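NAD nucleotidase (Haemophilus influenzae, PDB 3ZTV) hydrolyses NAD in the periplasm to adenosine and nicotinamide riboside, acting as a zinc-dependent pyrophosphatase and 5'-nucleotidase with broad substrate specificity. Local coordinates at residues E207-I212 and I222-S227; E211-V216 and E257-M262; I15-D20 and Y245-E250. One frame throughout, in Å; residues are numbered along the deposited sequence.

Contact 1 of 3, residues E207-I212 and I222-S227. With ZN (zinc ion), chain B.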
loop_
_atom_site.group_PDB
_atom_site.type_symbol
_atom_site.label_atom_id
_atom_site.label_comp_id
_atom_site.label_asym_id
_atom_site.label_seq_id
_atom_site.Cartn_x
_atom_site.Cartn_y
_atom_site.Cartn_z
ATOM N N GLU A 207 -9.956 11.976 -9.406
ATOM C CA GLU A 207 -8.813 12.447 -8.633
ATOM C C GLU A 207 -7.727 11.380 -8.587
ATOM O O GLU A 207 -6.557 11.657 -8.865
ATOM C CB GLU A 207 -9.234 12.852 -7.216
ATOM C CG GLU A 207 -8.087 13.379 -6.356
ATOM C CD GLU A 207 -8.522 13.739 -4.945
ATOM O OE1 GLU A 207 -9.161 12.896 -4.275
ATOM O OE2 GLU A 207 -8.216 14.870 -4.507
ATOM N N LYS A 208 -8.111 10.151 -8.251
ATOM C CA LYS A 208 -7.148 9.061 -8.140
ATOM C C LYS A 208 -6.597 8.674 -9.512
ATOM O O LYS A 208 -5.409 8.386 -9.641
ATOM C CB LYS A 208 -7.773 7.855 -7.427
ATOM C CG LYS A 208 -6.854 6.641 -7.337
ATOM C CD LYS A 208 -5.608 6.879 -6.479
ATOM C CE LYS A 208 -5.962 7.193 -5.046
ATOM N NZ LYS A 208 -4.737 7.248 -4.194
ATOM N N ASN A 209 -7.434 8.691 -10.543
ATOM C CA ASN A 209 -6.970 8.377 -11.896
ATOM C C ASN A 209 -5.975 9.417 -12.445
ATOM O O ASN A 209 -5.039 9.062 -13.176
ATOM C CB ASN A 209 -8.142 8.183 -12.866
ATOM C CG ASN A 209 -8.888 6.888 -12.625
ATOM O OD1 ASN A 209 -8.389 5.992 -11.927
ATOM N ND2 ASN A 209 -10.067 6.768 -13.228
ATOM N N ILE A 210 -6.180 10.691 -12.106
ATOM C CA ILE A 210 -5.221 11.744 -12.448
ATOM C C ILE A 210 -3.893 11.512 -11.715
ATOM O O ILE A 210 -2.812 11.696 -12.293
ATOM C CB ILE A 210 -5.832 13.131 -12.146
ATOM C CG1 ILE A 210 -6.938 13.422 -13.161
ATOM C CG2 ILE A 210 -4.760 14.218 -12.191
ATOM C CD1 ILE A 210 -7.857 14.579 -12.781
ATOM N N GLU A 211 -3.959 11.105 -10.452
ATOM C CA GLU A 211 -2.755 10.736 -9.722
ATOM C C GLU A 211 -2.028 9.557 -10.386
ATOM O O GLU A 211 -0.798 9.579 -10.541
ATOM C CB GLU A 211 -3.094 10.409 -8.264
ATOM C CG GLU A 211 -1.893 10.267 -7.346
ATOM C CD GLU A 211 -2.271 9.898 -5.922
ATOM O OE1 GLU A 211 -3.439 9.525 -5.679
ATOM O OE2 GLU A 211 -1.389 9.973 -5.041
ATOM N N ILE A 212 -2.771 8.523 -10.770
ATOM C CA ILE A 212 -2.180 7.386 -11.456
ATOM C C ILE A 212 -1.472 7.824 -12.745
ATOM O O ILE A 212 -0.332 7.399 -13.022
ATOM C CB ILE A 212 -3.246 6.295 -11.738
ATOM C CG1 ILE A 212 -3.708 5.647 -10.428
ATOM C CG2 ILE A 212 -2.720 5.249 -12.702
ATOM C CD1 ILE A 212 -4.916 4.713 -10.574
ATOM N N ILE A 222 -6.788 6.156 -19.401
ATOM C CA ILE A 222 -7.545 5.780 -18.205
ATOM C C ILE A 222 -9.003 6.224 -18.341
ATOM O O ILE A 222 -9.339 7.412 -18.220
ATOM C CB ILE A 222 -6.925 6.357 -16.913
ATOM C CG1 ILE A 222 -5.417 6.058 -16.842
ATOM C CG2 ILE A 222 -7.673 5.831 -15.691
ATOM C CD1 ILE A 222 -4.705 6.679 -15.655
ATOM N N VAL A 223 -9.869 5.248 -18.583
ATOM C CA VAL A 223 -11.299 5.447 -18.790
ATOM C C VAL A 223 -11.939 5.396 -17.412
ATOM O O VAL A 223 -11.816 4.386 -16.706
ATOM C CB VAL A 223 -11.870 4.332 -19.705
ATOM C CG1 VAL A 223 -13.372 4.537 -19.964
ATOM C CG2 VAL A 223 -11.081 4.259 -21.023
ATOM N N THR A 224 -12.588 6.492 -17.026
ATOM C CA THR A 224 -12.920 6.772 -15.628
ATOM C C THR A 224 -14.395 6.601 -15.256
ATOM O O THR A 224 -15.299 6.932 -16.043
ATOM C CB THR A 224 -12.496 8.217 -15.294
ATOM O OG1 THR A 224 -11.076 8.338 -15.455
ATOM C CG2 THR A 224 -12.869 8.632 -13.893
ATOM N N GLY A 225 -14.604 6.114 -14.035
ATOM C CA GLY A 225 -15.882 6.219 -13.357
ATOM C C GLY A 225 -15.719 6.653 -11.916
ATOM O O GLY A 225 -14.598 6.749 -11.407
ATOM N N ASP A 226 -16.864 6.914 -11.287
ATOM C CA ASP A 226 -17.054 7.238 -9.858
ATOM C C ASP A 226 -17.308 8.692 -9.524
ATOM O O ASP A 226 -18.091 8.976 -8.612
ATOM C CB ASP A 226 -15.976 6.673 -8.915
ATOM C CG ASP A 226 -16.389 6.772 -7.440
ATOM O OD1 ASP A 226 -17.384 6.142 -7.032
ATOM O OD2 ASP A 226 -15.726 7.494 -6.659
ATOM N N SER A 227 -16.629 9.602 -10.216
ATOM C CA SER A 227 -16.750 11.029 -9.923
ATOM C C SER A 227 -17.944 11.716 -10.601
ATOM O O SER A 227 -18.353 12.795 -10.170
ATOM C CB SER A 227 -15.436 11.763 -10.256
ATOM O OG SER A 227 -14.756 11.211 -11.391
HETATM ZN ZN ZN B . -18.993 5.041 -7.940
HETATM O O HOH W 1 -20.078 6.729 -7.930
#
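Helix 207-212 runs antiparallel to strand 222-224, at 175° with 9.5 Å between their axes, and Asn209 faces Ile222 where the backbones come nearest. This is the second half of the beta-alpha-beta unit of strand 198-203, helix 206-215 and strand 221-224 in the calcineurin-like phosphoesterase domain. Asn209 carries the contact. With CG anti to its carbonyl carbon (chi1 -72°), the amide projects from the helix to the strand, and ND2 donates to Thr224 OG1 at 2.9 Å. The bond is fairly straight, 154° at the hydrogen, and OG1 stays close to the amide plane. Thr224 OG1 also has a weak bond, 3.4 Å, back to Ile222 O of its own strand. The other end of the amide, OD1, pairs with Ser202 on strand 198-203, so one buried side chain spans two neighbouring parallel strands and its rotation is fixed at both ends. Ile222 packs against it: CG2 lies 3.5 Å from Asn209 CG and about as near to ND2, while CD1, on the other branch, packs against the backbone Asn209 O and Ile212 CG2, 3.8 Å from the latter. After Thr224 the strand gives way to a loop that enters the metal site. There Asp226 OD1 binds a zinc ion at 2.1 Å, alongside Asp70 and Asn102, and OD2 forms a salt bridge with Lys163. Water 1, a ligand of the same zinc ion, donates a hydrogen bond to the backbone Asp226 O at 3.1 Å.

Contact 2 of 3, residues E211-V216 and E257-M262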
loop_
_atom_site.group_PDB
_atom_site.type_symbol
_atom_site.label_atom_id
_atom_site.label_comp_id
_atom_site.label_asym_id
_atom_site.label_seq_id
_atom_site.Cartn_x
_atom_site.Cartn_y
_atom_site.Cartn_z
ATOM N N GLU A 211 -3.959 11.105 -10.452
ATOM C CA GLU A 211 -2.755 10.736 -9.722
ATOM C C GLU A 211 -2.028 9.557 -10.386
ATOM O O GLU A 211 -0.798 9.579 -10.541
ATOM C CB GLU A 211 -3.094 10.409 -8.264
ATOM C CG GLU A 211 -1.893 10.267 -7.346
ATOM C CD GLU A 211 -2.271 9.898 -5.922
ATOM O OE1 GLU A 211 -3.439 9.525 -5.679
ATOM O OE2 GLU A 211 -1.389 9.973 -5.041
ATOM N N ILE A 212 -2.771 8.523 -10.770
ATOM C CA ILE A 212 -2.180 7.386 -11.456
ATOM C C ILE A 212 -1.472 7.824 -12.745
ATOM O O ILE A 212 -0.332 7.399 -13.022
ATOM C CB ILE A 212 -3.246 6.295 -11.738
ATOM C CG1 ILE A 212 -3.708 5.647 -10.428
ATOM C CG2 ILE A 212 -2.720 5.249 -12.702
ATOM C CD1 ILE A 212 -4.916 4.713 -10.574
ATOM N N ALA A 213 -2.130 8.686 -13.520
ATOM C CA ALA A 213 -1.546 9.172 -14.772
ATOM C C ALA A 213 -0.180 9.816 -14.547
ATOM O O ALA A 213 0.725 9.666 -15.365
ATOM C CB ALA A 213 -2.484 10.150 -15.453
ATOM N N GLN A 214 -0.024 10.507 -13.418
ATOM C CA GLN A 214 1.206 11.258 -13.151
ATOM C C GLN A 214 2.259 10.468 -12.387
ATOM O O GLN A 214 3.434 10.853 -12.375
ATOM C CB GLN A 214 0.878 12.545 -12.406
ATOM C CG GLN A 214 0.049 13.513 -13.230
ATOM C CD GLN A 214 -0.388 14.716 -12.432
ATOM O OE1 GLN A 214 -1.362 14.653 -11.684
ATOM N NE2 GLN A 214 0.332 15.821 -12.581
ATOM N N LYS A 215 1.853 9.363 -11.767
ATOM C CA LYS A 215 2.741 8.608 -10.880
ATOM C C LYS A 215 3.076 7.205 -11.355
ATOM O O LYS A 215 3.970 6.564 -10.810
ATOM C CB LYS A 215 2.155 8.533 -9.467
ATOM C CG LYS A 215 2.105 9.867 -8.752
ATOM C CD LYS A 215 1.669 9.729 -7.303
ATOM C CE LYS A 215 1.733 11.072 -6.589
ATOM N NZ LYS A 215 1.239 10.985 -5.184
ATOM N N VAL A 216 2.358 6.714 -12.358
ATOM C CA VAL A 216 2.484 5.333 -12.803
ATOM C C VAL A 216 2.871 5.306 -14.280
ATOM O O VAL A 216 2.313 6.059 -15.080
ATOM C CB VAL A 216 1.148 4.566 -12.585
ATOM C CG1 VAL A 216 1.175 3.195 -13.237
ATOM C CG2 VAL A 216 0.819 4.460 -11.094
ATOM N N GLU A 257 5.952 9.863 -21.032
ATOM C CA GLU A 257 4.980 9.474 -22.062
ATOM C C GLU A 257 3.596 10.071 -21.782
ATOM O O GLU A 257 3.240 10.292 -20.630
ATOM C CB GLU A 257 4.901 7.947 -22.166
ATOM C CG GLU A 257 6.280 7.281 -22.337
ATOM C CD GLU A 257 7.071 7.816 -23.505
ATOM O OE1 GLU A 257 7.145 9.050 -23.691
ATOM O OE2 GLU A 257 7.648 6.990 -24.248
ATOM N N PRO A 258 2.823 10.358 -22.836
ATOM C CA PRO A 258 1.479 10.919 -22.618
ATOM C C PRO A 258 0.516 9.898 -22.025
ATOM O O PRO A 258 0.616 8.707 -22.319
ATOM C CB PRO A 258 1.020 11.339 -24.024
ATOM C CG PRO A 258 1.868 10.547 -24.976
ATOM C CD PRO A 258 3.167 10.237 -24.266
ATOM N N VAL A 259 -0.384 10.381 -21.172
ATOM C CA VAL A 259 -1.474 9.582 -20.621
ATOM C C VAL A 259 -2.753 10.401 -20.767
ATOM O O VAL A 259 -2.775 11.589 -20.419
ATOM C CB VAL A 259 -1.265 9.279 -19.117
ATOM C CG1 VAL A 259 -2.353 8.312 -18.605
ATOM C CG2 VAL A 259 0.144 8.713 -18.825
ATOM N N PHE A 260 -3.820 9.763 -21.237
ATOM C CA PHE A 260 -5.109 10.443 -21.407
ATOM C C PHE A 260 -6.123 9.909 -20.401
ATOM O O PHE A 260 -6.155 8.709 -20.138
ATOM C CB PHE A 260 -5.592 10.278 -22.847
ATOM C CG PHE A 260 -4.647 10.879 -23.840
ATOM C CD1 PHE A 260 -4.693 12.238 -24.111
ATOM C CD2 PHE A 260 -3.664 10.114 -24.447
ATOM C CE1 PHE A 260 -3.793 12.824 -25.000
ATOM C CE2 PHE A 260 -2.759 10.696 -25.345
ATOM C CZ PHE A 260 -2.830 12.046 -25.618
ATOM N N VAL A 261 -6.910 10.810 -19.820
ATOM C CA VAL A 261 -7.890 10.459 -18.787
ATOM C C VAL A 261 -9.228 11.096 -19.140
ATOM O O VAL A 261 -9.289 12.286 -19.472
ATOM C CB VAL A 261 -7.442 11.017 -17.415
ATOM C CG1 VAL A 261 -8.473 10.712 -16.325
ATOM C CG2 VAL A 261 -6.054 10.495 -17.036
ATOM N N MET A 262 -10.316 10.337 -19.069
ATOM C CA MET A 262 -11.623 10.928 -19.347
ATOM C C MET A 262 -12.762 10.146 -18.703
ATOM O O MET A 262 -12.674 8.931 -18.541
ATOM C CB MET A 262 -11.868 11.084 -20.854
ATOM C CG MET A 262 -12.146 9.805 -21.612
ATOM S SD MET A 262 -10.728 8.708 -21.805
ATOM C CE MET A 262 -11.397 7.595 -23.045
#
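Ile212 O, one residue before the Ala213 that meets Val259 and Val261, is gripped twice: by Val216 N at 2.9 Å and by Lys215 N at 3.2 Å. The paired bonds close the last turn of helix 206-215, and Val216 is the first residue to leave helical angles. Ala213 alone carries the helix side of the contact, which sets the end of this helix on strand 258-263, the strand next to 221-224 in the six-stranded sheet. Its CB points at the sheet and settles against two residues that project from the same side of the strand, 3.7 Å from Val259 CG1 and 3.9 Å from Val261 CG2. Val259 straddles the alanine: CG1, anti to its backbone N (chi1 -174°), meets CB, while CG2 lies 3.6 Å from Ala213 O. Phe251 of the neighbouring strand 249-252 also touches Ala213. Charge is kept to another part of the helix surface, where Lys215 NZ bonds Glu211 OE2 at 2.8 Å through the anti lone pair and Lys208 holds the other carboxylate oxygen. Because the helix offers a methyl group here, its end comes close to the sheet, 5.9 Å between the CA atoms of Ala213 and Val259. Ala213 O is buried against Val259 without a polar partner in the model; the join itself is made by the alanine and valine methyl groups.

Contact 3 of 3, residues I15-D20 and Y245-E250. With ZN (zinc ion), chain C.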
loop_
_atom_site.group_PDB
_atom_site.type_symbol
_atom_site.label_atom_id
_atom_site.label_comp_id
_atom_site.label_asym_id
_atom_site.label_seq_id
_atom_site.Cartn_x
_atom_site.Cartn_y
_atom_site.Cartn_z
ATOM N N ILE A 15 -12.299 4.162 -28.906
ATOM C CA ILE A 15 -12.871 3.916 -27.585
ATOM C C ILE A 15 -14.240 4.596 -27.458
ATOM O O ILE A 15 -14.385 5.779 -27.738
ATOM C CB ILE A 15 -11.914 4.390 -26.482
ATOM C CG1 ILE A 15 -10.540 3.726 -26.672
ATOM C CG2 ILE A 15 -12.495 4.102 -25.103
ATOM C CD1 ILE A 15 -9.499 4.206 -25.705
ATOM N N LEU A 16 -15.228 3.817 -27.039
ATOM C CA LEU A 16 -16.602 4.286 -26.830
ATOM C C LEU A 16 -16.986 3.859 -25.426
ATOM O O LEU A 16 -16.876 2.671 -25.092
ATOM C CB LEU A 16 -17.542 3.642 -27.848
ATOM C CG LEU A 16 -17.260 3.998 -29.314
ATOM C CD1 LEU A 16 -18.003 3.065 -30.268
ATOM C CD2 LEU A 16 -17.642 5.446 -29.584
ATOM N N HIS A 17 -17.397 4.799 -24.579
ATOM C CA HIS A 17 -17.531 4.463 -23.169
ATOM C C HIS A 17 -18.649 5.215 -22.448
ATOM O O HIS A 17 -19.009 6.346 -22.801
ATOM C CB HIS A 17 -16.191 4.686 -22.459
ATOM C CG HIS A 17 -15.797 6.122 -22.354
ATOM N ND1 HIS A 17 -15.228 6.836 -23.388
ATOM C CD2 HIS A 17 -15.878 6.973 -21.310
ATOM C CE1 HIS A 17 -14.994 8.073 -22.984
ATOM N NE2 HIS A 17 -15.376 8.179 -21.724
ATOM N N ILE A 18 -19.219 4.542 -21.450
ATOM C CA ILE A 18 -20.118 5.171 -20.475
ATOM C C ILE A 18 -19.687 4.786 -19.056
ATOM O O ILE A 18 -18.842 3.884 -18.868
ATOM C CB ILE A 18 -21.621 4.790 -20.670
ATOM C CG1 ILE A 18 -21.943 3.358 -20.216
ATOM C CG2 ILE A 18 -22.054 4.991 -22.108
ATOM C CD1 ILE A 18 -23.459 3.097 -20.077
ATOM N N ASN A 19 -20.284 5.422 -18.049
ATOM C CA ASN A 19 -19.979 5.091 -16.657
ATOM C C ASN A 19 -21.115 5.565 -15.772
ATOM O O ASN A 19 -21.830 6.510 -16.115
ATOM C CB ASN A 19 -18.684 5.769 -16.201
ATOM C CG ASN A 19 -18.765 7.283 -16.296
ATOM O OD1 ASN A 19 -19.061 7.982 -15.310
ATOM N ND2 ASN A 19 -18.514 7.804 -17.483
ATOM N N ASP A 20 -21.298 4.895 -14.635
ATOM C CA ASP A 20 -22.172 5.405 -13.578
ATOM C C ASP A 20 -23.609 5.626 -14.056
ATOM O O ASP A 20 -24.251 6.641 -13.751
ATOM C CB ASP A 20 -21.599 6.690 -12.975
ATOM C CG ASP A 20 -20.300 6.447 -12.228
ATOM O OD1 ASP A 20 -20.341 6.081 -11.025
ATOM O OD2 ASP A 20 -19.223 6.605 -12.839
ATOM N N TYR A 245 -13.897 19.341 -16.894
ATOM C CA TYR A 245 -12.611 19.247 -17.571
ATOM C C TYR A 245 -12.840 19.128 -19.065
ATOM O O TYR A 245 -13.933 18.762 -19.497
ATOM C CB TYR A 245 -11.883 17.985 -17.117
ATOM C CG TYR A 245 -11.423 17.975 -15.682
ATOM C CD1 TYR A 245 -10.567 18.957 -15.201
ATOM C CD2 TYR A 245 -11.795 16.951 -14.821
ATOM C CE1 TYR A 245 -10.121 18.939 -13.895
ATOM C CE2 TYR A 245 -11.350 16.921 -13.507
ATOM C CZ TYR A 245 -10.518 17.913 -13.049
ATOM O OH TYR A 245 -10.076 17.877 -11.741
ATOM N N GLU A 246 -11.797 19.393 -19.851
ATOM C CA GLU A 246 -11.822 19.116 -21.284
ATOM C C GLU A 246 -11.788 17.610 -21.563
ATOM O O GLU A 246 -11.108 16.848 -20.865
ATOM C CB GLU A 246 -10.643 19.818 -21.969
ATOM C CG GLU A 246 -10.700 19.840 -23.488
ATOM C CD GLU A 246 -11.713 20.825 -24.041
ATOM O OE1 GLU A 246 -12.119 21.764 -23.318
ATOM O OE2 GLU A 246 -12.099 20.660 -25.212
ATOM N N TYR A 247 -12.520 17.189 -22.586
ATOM C CA TYR A 247 -12.525 15.799 -23.017
ATOM C C TYR A 247 -11.440 15.577 -24.080
ATOM O O TYR A 247 -11.547 16.122 -25.173
ATOM C CB TYR A 247 -13.907 15.442 -23.609
ATOM C CG TYR A 247 -14.030 13.976 -23.945
ATOM C CD1 TYR A 247 -13.614 13.494 -25.180
ATOM C CD2 TYR A 247 -14.525 13.063 -23.014
ATOM C CE1 TYR A 247 -13.669 12.145 -25.482
ATOM C CE2 TYR A 247 -14.604 11.720 -23.311
ATOM C CZ TYR A 247 -14.157 11.261 -24.542
ATOM O OH TYR A 247 -14.206 9.924 -24.863
ATOM N N PRO A 248 -10.372 14.816 -23.773
ATOM C CA PRO A 248 -9.907 14.231 -22.516
ATOM C C PRO A 248 -8.882 15.152 -21.860
ATOM O O PRO A 248 -8.457 16.134 -22.472
ATOM C CB PRO A 248 -9.189 12.970 -23.000
ATOM C CG PRO A 248 -8.482 13.461 -24.249
ATOM C CD PRO A 248 -9.487 14.412 -24.892
ATOM N N LEU A 249 -8.488 14.834 -20.632
ATOM C CA LEU A 249 -7.302 15.404 -20.006
ATOM C C LEU A 249 -6.051 14.669 -20.479
ATOM O O LEU A 249 -6.115 13.496 -20.857
ATOM C CB LEU A 249 -7.397 15.292 -18.484
ATOM C CG LEU A 249 -8.438 16.191 -17.820
ATOM C CD1 LEU A 249 -8.519 15.864 -16.333
ATOM C CD2 LEU A 249 -8.090 17.659 -18.054
ATOM N N GLU A 250 -4.922 15.372 -20.462
ATOM C CA GLU A 250 -3.637 14.801 -20.867
ATOM C C GLU A 250 -2.554 15.124 -19.847
ATOM O O GLU A 250 -2.441 16.261 -19.403
ATOM C CB GLU A 250 -3.202 15.337 -22.241
ATOM C CG GLU A 250 -1.869 14.770 -22.713
ATOM C CD GLU A 250 -1.394 15.325 -24.050
ATOM O OE1 GLU A 250 -2.186 15.951 -24.787
ATOM O OE2 GLU A 250 -0.203 15.115 -24.363
HETATM ZN ZN ZN C . -21.476 6.475 -9.427
HETATM O O HOH W 1 -20.078 6.729 -7.930
#
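His17 holds CG between its backbone N and carbonyl carbon (chi1 69°), while Tyr247 extends with CG anti to its N (chi1 -174°), and these torsions aim the two rings at each other from opposite directions. The backbones stay far apart, 12.4 Å between the CA atoms, so the rings alone span the gap. They meet rim to rim, nearly coplanar, with planes at 9° and centroids 5.9 Å apart; neither lies over the face of the other. Tyr247 brings its hydroxyl end to the imidazole edge. The imidazole is probably turned over in the model, so the atom it offers to OH remains doubtful. Met262 of strand 258-263 touches both rings. The contact thereby joins strand 11-18 of the seven-stranded sheet to the loop leading into strand 249-252, at the edge of the six-stranded sheet, as in the two-sheet core of calcineurin-like phosphoesterases. A cis peptide bond precedes Pro248, directly after the tyrosine. Beyond strand 11-18 the chain reaches the metal site: Asp20 OD1 binds a zinc ion at 2.0 Å, together with His22 and Asp70, and also accepts from His203. Its other oxygen, OD2, accepts from the backbone N of Asp226. Water 1 lies 2.1 Å from this zinc ion and also coordinates the one held by Asp226, bridging the pair. If the imidazole is turned back, a ring nitrogen would probably face Tyr247 OH, making a polar link between the sheets plausible, though the model does not establish it.

From the N terminus, strand 11-18 opens the longest loop, which contact 3 closes at 245-250, with 224 residues between its segments. Contact 1 is nested inside it, closing a short loop of nine residues between helix 206-215 and strand 221-224. Contact 2 starts from the same helix, sharing Glu211 and Ile212 with contact 1, but ends at 257-262, closing a loop of 40 residues; this lies beyond 245-250, and so contact 2 crosses contact 3. Contacts 1 and 2 pack one helix along two neighbouring strands, paired through Ile222 N to Phe260 O; contact 3 ties that sheet to the other one. Contacts 1 and 3 meet at the zinc pair, where water 1 bridges the ions held by Asp226 and Asp20.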